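Local coordinates for ABC transporter substrate-binding protein (PDB 3UN6) that probably captures a substrate for an ABC-type import system as its ligand-binding component, and carries bound zinc, at residues 54-59 and 245-250; 151-156 and 188-193. All coordinates share one frame; numbering follows the deposited sequence.

Contact 1: 54-59 and 245-250; sequences KKLLSQ and KKSGFK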
# COMPACT_ATOMS: atom_id res chain seq x y z
N LYS A 54 -14.58 4.73 -8.08
CA LYS A 54 -15.97 4.62 -7.67
C LYS A 54 -16.72 5.93 -7.96
O LYS A 54 -17.81 5.91 -8.53
CB LYS A 54 -16.02 4.30 -6.17
CG LYS A 54 -17.39 4.14 -5.56
CD LYS A 54 -18.11 2.98 -6.12
CE LYS A 54 -19.38 2.74 -5.36
NZ LYS A 54 -20.19 1.72 -6.03
N LYS A 55 -16.12 7.07 -7.63
CA LYS A 55 -16.78 8.34 -7.87
C LYS A 55 -16.95 8.58 -9.38
O LYS A 55 -18.00 9.03 -9.83
CB LYS A 55 -16.02 9.50 -7.25
CG LYS A 55 -16.75 10.82 -7.43
CD LYS A 55 -15.96 12.02 -6.94
CE LYS A 55 -16.78 13.32 -7.18
NZ LYS A 55 -16.00 14.54 -6.88
N LEU A 56 -15.91 8.28 -10.15
CA LEU A 56 -15.98 8.45 -11.60
C LEU A 56 -17.07 7.55 -12.22
O LEU A 56 -17.85 8.00 -13.07
CB LEU A 56 -14.59 8.17 -12.18
CG LEU A 56 -14.30 8.21 -13.67
CD1 LEU A 56 -14.89 9.44 -14.37
CD2 LEU A 56 -12.78 8.15 -13.84
N LEU A 57 -17.13 6.30 -11.79
CA LEU A 57 -18.11 5.34 -12.30
C LEU A 57 -19.55 5.82 -12.05
O LEU A 57 -20.42 5.58 -12.87
CB LEU A 57 -17.89 3.95 -11.69
CG LEU A 57 -18.68 2.76 -12.21
CD1 LEU A 57 -18.37 2.43 -13.69
CD2 LEU A 57 -18.37 1.57 -11.35
N SER A 58 -19.77 6.51 -10.94
CA SER A 58 -21.10 7.04 -10.62
C SER A 58 -21.54 8.14 -11.59
O SER A 58 -22.73 8.42 -11.70
CB SER A 58 -21.12 7.59 -9.20
OG SER A 58 -20.71 6.61 -8.27
N GLN A 59 -20.59 8.75 -12.28
CA GLN A 59 -20.89 9.82 -13.23
C GLN A 59 -21.35 9.35 -14.61
O GLN A 59 -21.78 10.17 -15.40
CB GLN A 59 -19.69 10.77 -13.34
CG GLN A 59 -19.50 11.58 -12.05
CD GLN A 59 -18.22 12.40 -12.03
OE1 GLN A 59 -17.25 12.08 -12.71
NE2 GLN A 59 -18.22 13.46 -11.23
N LYS A 245 -7.37 4.00 -14.43
CA LYS A 245 -6.27 4.76 -15.04
C LYS A 245 -6.61 6.26 -15.10
O LYS A 245 -5.81 7.11 -14.69
CB LYS A 245 -5.94 4.20 -16.41
CG LYS A 245 -4.82 4.92 -17.12
CD LYS A 245 -4.34 4.10 -18.30
CE LYS A 245 -3.18 4.78 -19.01
NZ LYS A 245 -2.69 3.93 -20.13
N LYS A 246 -7.81 6.58 -15.60
CA LYS A 246 -8.29 7.95 -15.66
C LYS A 246 -8.26 8.58 -14.25
O LYS A 246 -7.80 9.72 -14.07
CB LYS A 246 -9.72 8.00 -16.19
CG LYS A 246 -9.93 7.45 -17.61
CD LYS A 246 -11.40 7.58 -18.04
CE LYS A 246 -11.68 6.98 -19.43
NZ LYS A 246 -10.86 7.59 -20.51
N SER A 247 -8.74 7.81 -13.25
CA SER A 247 -8.80 8.28 -11.86
C SER A 247 -7.43 8.63 -11.31
O SER A 247 -7.27 9.62 -10.59
CB SER A 247 -9.46 7.22 -10.97
OG SER A 247 -10.82 7.05 -11.32
N GLY A 248 -6.44 7.82 -11.69
CA GLY A 248 -5.07 8.01 -11.25
C GLY A 248 -4.52 9.37 -11.59
O GLY A 248 -3.79 9.96 -10.79
N PHE A 249 -4.89 9.88 -12.75
CA PHE A 249 -4.46 11.21 -13.18
C PHE A 249 -5.29 12.31 -12.51
O PHE A 249 -4.75 13.35 -12.17
CB PHE A 249 -4.45 11.32 -14.69
CG PHE A 249 -3.40 10.46 -15.34
CD1 PHE A 249 -2.08 10.88 -15.39
CD2 PHE A 249 -3.72 9.22 -15.89
CE1 PHE A 249 -1.09 10.08 -15.97
CE2 PHE A 249 -2.75 8.41 -16.47
CZ PHE A 249 -1.42 8.85 -16.52
N LYS A 250 -6.58 12.08 -12.33
CA LYS A 250 -7.42 13.04 -11.58
C LYS A 250 -6.85 13.29 -10.16
O LYS A 250 -6.93 14.40 -9.63
CB LYS A 250 -8.85 12.50 -11.41
CG LYS A 250 -9.86 12.93 -12.43
CD LYS A 250 -10.18 14.42 -12.28
CE LYS A 250 -11.43 14.80 -13.04
NZ LYS A 250 -11.39 14.32 -14.45
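Leu56 reaches across from helix 48-58 and sets one methyl, CD2, against the neighbouring residues Lys246 and Ser247 on helix 234-250. The contact is small, burying 125 Å² in all, about half of it on Leu56. Leu56 CD2 comes within 3.9 Å of Lys246 CB; no other side-chain atom of the lysine approaches Leu56 within 4.2 Å, and the two side chains cross at about a right angle. The CA atoms nearest each other across the segments are those of Leu56 and Ser247, 7.2 Å apart. Leu56 chi1 of 178° swings CG out from its helix toward helix 234-250.

The polar side belongs to Ser247. Its OG lies 3.4 Å from Leu56 CD2 and 4.0 Å from Leu56 CB, a van der Waals touch of oxygen on carbon. The hydroxyl's main partner is the carbonyl O of Asp243, one turn back on its own helix; chi1 of -66° lays OG beside the backbone N, on the side facing that turn. A weak hydrogen bond also joins Ser247 OG to Thr53 OG1, on the helix of Leu56.

The ionic group is Lys246 NZ. The lysine chain leads away from Leu56, and NZ forms a salt bridge with Ser324 OXT. Lys245 makes a cation-pi contact with Tyr318, and its NZ bonds to the carbonyl O atoms of Tyr318 and Ala321. Both lysines thus reach residues near the C-terminus, from different sides of the helix.

Since Asp243 O already engages the serine hydroxyl and Ser324 the lysine ammonium, both residues can meet Leu56 CD2 without leaving their polar groups in want of partners. Between the two segments only van der Waals contact is made, while the weak Ser247-Thr53 bond adds a polar link between the same two helices.

Contact 2: 151-156 and 188-193; sequences LLLEEL and GYSVAE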
# COMPACT_ATOMS: atom_id res chain seq x y z
N LEU A 151 11.13 -3.64 4.50
CA LEU A 151 12.29 -3.32 3.67
C LEU A 151 12.81 -1.91 3.94
O LEU A 151 14.01 -1.70 4.00
CB LEU A 151 11.95 -3.47 2.18
CG LEU A 151 11.45 -4.87 1.79
CD1 LEU A 151 11.02 -4.89 0.31
CD2 LEU A 151 12.49 -5.95 2.08
N LEU A 152 11.91 -0.95 4.09
CA LEU A 152 12.29 0.43 4.37
C LEU A 152 13.05 0.51 5.69
O LEU A 152 14.10 1.17 5.78
CB LEU A 152 11.06 1.34 4.42
CG LEU A 152 10.42 1.75 3.09
CD1 LEU A 152 9.01 2.31 3.32
CD2 LEU A 152 11.31 2.76 2.37
N LEU A 153 12.54 -0.19 6.69
CA LEU A 153 13.15 -0.17 8.00
C LEU A 153 14.52 -0.82 8.01
O LEU A 153 15.44 -0.31 8.64
CB LEU A 153 12.23 -0.77 9.05
CG LEU A 153 11.11 0.14 9.57
CD1 LEU A 153 10.05 -0.76 10.34
CD2 LEU A 153 11.69 1.19 10.47
N GLU A 154 14.66 -1.93 7.29
CA GLU A 154 15.95 -2.60 7.19
C GLU A 154 16.96 -1.75 6.43
O GLU A 154 18.16 -1.79 6.72
CB GLU A 154 15.79 -3.97 6.53
CG GLU A 154 15.28 -5.01 7.48
CD GLU A 154 16.28 -5.34 8.54
OE1 GLU A 154 17.28 -6.02 8.22
OE2 GLU A 154 16.08 -4.95 9.70
N GLU A 155 16.49 -1.02 5.44
CA GLU A 155 17.39 -0.15 4.70
C GLU A 155 17.81 1.02 5.58
O GLU A 155 18.97 1.45 5.54
CB GLU A 155 16.75 0.34 3.41
CG GLU A 155 17.66 1.24 2.56
CD GLU A 155 19.00 0.60 2.24
OE1 GLU A 155 19.02 -0.62 2.00
OE2 GLU A 155 20.03 1.33 2.24
N LEU A 156 16.89 1.51 6.41
CA LEU A 156 17.19 2.60 7.31
C LEU A 156 18.17 2.10 8.36
O LEU A 156 19.09 2.79 8.73
CB LEU A 156 15.91 3.19 7.96
CG LEU A 156 16.15 4.21 9.09
CD1 LEU A 156 16.94 5.41 8.58
CD2 LEU A 156 14.87 4.68 9.73
N GLY A 188 8.87 2.45 17.50
CA GLY A 188 8.36 3.14 16.32
C GLY A 188 7.66 2.20 15.39
O GLY A 188 7.43 1.03 15.72
N TYR A 189 7.29 2.71 14.22
CA TYR A 189 6.62 1.90 13.24
C TYR A 189 6.75 2.49 11.86
O TYR A 189 7.19 3.64 11.69
CB TYR A 189 5.15 1.67 13.62
CG TYR A 189 4.24 2.91 13.74
CD1 TYR A 189 3.64 3.48 12.61
CD2 TYR A 189 3.90 3.42 14.98
CE1 TYR A 189 2.80 4.57 12.72
CE2 TYR A 189 3.05 4.50 15.11
CZ TYR A 189 2.51 5.08 13.97
OH TYR A 189 1.66 6.14 14.12
N SER A 190 6.43 1.66 10.87
CA SER A 190 6.42 2.09 9.50
C SER A 190 5.08 1.64 8.89
O SER A 190 4.69 0.49 9.06
CB SER A 190 7.60 1.50 8.76
OG SER A 190 7.61 1.99 7.44
N VAL A 191 4.40 2.53 8.17
CA VAL A 191 3.08 2.24 7.65
C VAL A 191 2.69 3.27 6.61
O VAL A 191 3.40 4.27 6.43
CB VAL A 191 2.07 2.28 8.80
CG1 VAL A 191 1.96 3.73 9.35
CG2 VAL A 191 0.70 1.74 8.36
N ALA A 192 1.60 3.00 5.89
CA ALA A 192 1.10 3.96 4.92
C ALA A 192 0.35 5.04 5.67
O ALA A 192 -0.22 4.79 6.74
CB ALA A 192 0.15 3.28 3.93
N GLU A 193 0.34 6.24 5.12
CA GLU A 193 -0.49 7.28 5.71
C GLU A 193 -1.93 6.79 5.52
O GLU A 193 -2.18 5.97 4.63
CB GLU A 193 -0.24 8.61 5.05
CG GLU A 193 1.13 9.21 5.38
CD GLU A 193 1.31 9.64 6.85
OE1 GLU A 193 0.66 9.06 7.76
OE2 GLU A 193 2.13 10.55 7.11
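Ser190 OG is hydrogen-bonded to the main-chain O of Val119 on the neighbouring strand 112-122, and with this buried hydroxyl engaged there, the serine meets helix 148-159 mainly through carbon. At a chi1 of -177° the hydroxyl stands opposite the backbone N, and the methylene is what faces Leu153: Ser190 CB lies 3.7 Å from Leu153 CD1 and 3.9 Å from Leu153 CG. One methyl and the branch point of the leucine thus rest on the CB of the serine. Leu152 takes a lesser share, its CD1 standing 4.4 Å from Ser190 OG.

The packing is that of a helix on a sheet within an alpha/beta domain. Helix 148-159 is the crossover of a beta-alpha-beta unit linking the parallel strands 138-142 and 167-171, and Leu153 also presses on Phe140 and Ile142 of the first of these. Strand 188-192 runs beside 138-142, bonded through its backbone to Gly141. Its side chains alternate: Ser190 turns to helix 148-159, whereas Tyr189 and Val191 point away and touch Met177 of helix 177-182, which covers the other face.

Zinc lies close by. The side chain of Ser190 is about 8 Å from a bound zinc ion, that of Leu152 about 7 Å from the side chain of the zinc ligand Cys220, and Ala192 touches another zinc ligand, His46.

The two contacts flank the middle of the molecule, with centres 30 Å apart and nearest atoms about 16 Å apart. Both segments of contact 2 fall between those of contact 1 in the sequence, where 185 residues separate 54-59 from 245-250. Contact 1 joins two helices, one of which, 48-58, links strands 36-41 and 66-71 of the five-stranded sheet; contact 2 packs a helix on the six-stranded one. This is consistent with the two-lobed fold of the substrate-binding proteins of ABC importers, in which the chain leaves one lobe, builds the other and returns.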